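Side-chain contact in purine nucleoside phosphorylase (Thermus thermophilus, PDB 1ODK), which probably catalyses the reversible phosphorolysis of purine nucleosides, releasing the free base and a ribose 1-phosphate: residues E219-R222 with R223-V227. Numbering follows the deposited sequence.
Sequences EGVR and RMVEV
A salt-bridge network of Glu219, Arg222, Arg223 and Glu226 runs along one side of helix 214-233, linking side chains three and four residues apart. Glu219 is held by both arginines. Arg222 grips its carboxylate side-on, NE to OE2 and NH2 to OE1 at 3.1 Å each, both oxygens being met on their syn sides. Arg223 NE takes the anti side of Glu219 OE1 at 2.8 Å, with carboxylate and guanidinium nearly perpendicular (89°) and Glu219 CG over a face of the Arg223 guanidinium. All three donors are tilted out of the carboxylate plane, by roughly 24 to 30°. Arg222, bent at chi3, carries its remaining NH1 to Glu226 OE2, 3.1 Å away, approaching from above that carboxylate plane. Tyr146 OH is hydrogen-bonded to both Arg222 NH2 and Glu226 OE2. Away from these charges, Val221 CG1 packs at 4.1 Å from Met224 CE; Met224 also touches Ile199 of strand 195-205. A glutamine in place of Glu219 would probably leave Arg222 and Arg223 without the negative charge they share, weakening the side-on grip. Both arginines reach OE1 from the same face, so one carboxylate probably balances two nearby positive charges, and its two bonded oxygens restrict rotation of the Arg222 guanidinium.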
loop_
_atom_site.group_PDB
_atom_site.type_symbol
_atom_site.label_atom_id
_atom_site.label_comp_id
_atom_site.label_asym_id
_atom_site.label_seq_id
_atom_site.Cartn_x
_atom_site.Cartn_y
_atom_site.Cartn_z
ATOM N N GLU B 219 -15.131 21.338 32.811
ATOM C CA GLU B 219 -15.156 22.750 32.441
ATOM C C GLU B 219 -14.772 22.894 30.965
ATOM O O GLU B 219 -15.331 23.725 30.244
ATOM C CB GLU B 219 -14.198 23.556 33.324
ATOM C CG GLU B 219 -13.956 24.987 32.851
ATOM C CD GLU B 219 -15.216 25.833 32.797
ATOM O OE1 GLU B 219 -15.144 26.961 32.263
ATOM O OE2 GLU B 219 -16.277 25.386 33.288
ATOM N N GLY B 220 -13.819 22.078 30.521
ATOM C CA GLY B 220 -13.403 22.123 29.130
ATOM C C GLY B 220 -14.572 21.720 28.253
ATOM O O GLY B 220 -14.816 22.308 27.201
ATOM N N VAL B 221 -15.302 20.704 28.693
ATOM C CA VAL B 221 -16.470 20.228 27.963
ATOM C C VAL B 221 -17.547 21.314 27.887
ATOM O O VAL B 221 -18.173 21.516 26.842
ATOM C CB VAL B 221 -17.070 18.978 28.641
ATOM C CG1 VAL B 221 -18.437 18.656 28.037
ATOM C CG2 VAL B 221 -16.111 17.794 28.478
ATOM N N ARG B 222 -17.769 22.014 28.994
ATOM C CA ARG B 222 -18.779 23.069 29.007
ATOM C C ARG B 222 -18.419 24.176 28.019
ATOM O O ARG B 222 -19.275 24.657 27.275
ATOM C CB ARG B 222 -18.917 23.671 30.410
ATOM C CG ARG B 222 -20.077 24.662 30.539
ATOM C CD ARG B 222 -19.933 25.522 31.789
ATOM N NE ARG B 222 -18.779 26.415 31.703
ATOM C CZ ARG B 222 -18.687 27.447 30.867
ATOM N NH1 ARG B 222 -19.682 27.729 30.039
ATOM N NH2 ARG B 222 -17.591 28.194 30.852
ATOM N N ARG B 223 -17.150 24.575 28.016
ATOM C CA ARG B 223 -16.679 25.633 27.125
ATOM C C ARG B 223 -16.838 25.237 25.662
ATOM O O ARG B 223 -17.284 26.028 24.828
ATOM C CB ARG B 223 -15.208 25.935 27.405
ATOM C CG ARG B 223 -14.922 26.434 28.812
ATOM C CD ARG B 223 -13.422 26.529 29.055
ATOM N NE ARG B 223 -13.120 27.151 30.341
ATOM C CZ ARG B 223 -11.891 27.396 30.779
ATOM N NH1 ARG B 223 -10.843 27.069 30.034
ATOM N NH2 ARG B 223 -11.711 27.974 31.960
ATOM N N MET B 224 -16.455 24.003 25.358
ATOM C CA MET B 224 -16.545 23.486 24.002
ATOM C C MET B 224 -17.990 23.462 23.479
ATOM O O MET B 224 -18.250 23.829 22.330
ATOM C CB MET B 224 -15.916 22.088 23.976
ATOM C CG MET B 224 -16.516 21.112 23.003
ATOM S SD MET B 224 -15.630 19.560 23.136
ATOM C CE MET B 224 -16.520 18.725 24.437
ATOM N N VAL B 225 -18.927 23.036 24.322
ATOM C CA VAL B 225 -20.336 22.973 23.931
ATOM C C VAL B 225 -20.918 24.369 23.701
ATOM O O VAL B 225 -21.668 24.590 22.747
ATOM C CB VAL B 225 -21.173 22.237 25.008
ATOM C CG1 VAL B 225 -22.661 22.304 24.662
ATOM C CG2 VAL B 225 -20.720 20.777 25.098
ATOM N N GLU B 226 -20.575 25.309 24.576
ATOM C CA GLU B 226 -21.056 26.680 24.439
ATOM C C GLU B 226 -20.567 27.250 23.106
ATOM O O GLU B 226 -21.318 27.914 22.387
ATOM C CB GLU B 226 -20.538 27.544 25.591
ATOM C CG GLU B 226 -21.022 28.987 25.543
ATOM C CD GLU B 226 -20.474 29.829 26.682
ATOM O OE1 GLU B 226 -20.902 30.997 26.811
ATOM O OE2 GLU B 226 -19.617 29.331 27.442
ATOM N N VAL B 227 -19.302 26.997 22.779
ATOM C CA VAL B 227 -18.748 27.490 21.521
ATOM C C VAL B 227 -19.495 26.874 20.343
ATOM O O VAL B 227 -19.889 27.574 19.409
ATOM C CB VAL B 227 -17.241 27.157 21.391
ATOM C CG1 VAL B 227 -16.761 27.445 19.977
ATOM C CG2 VAL B 227 -16.437 27.992 22.384
#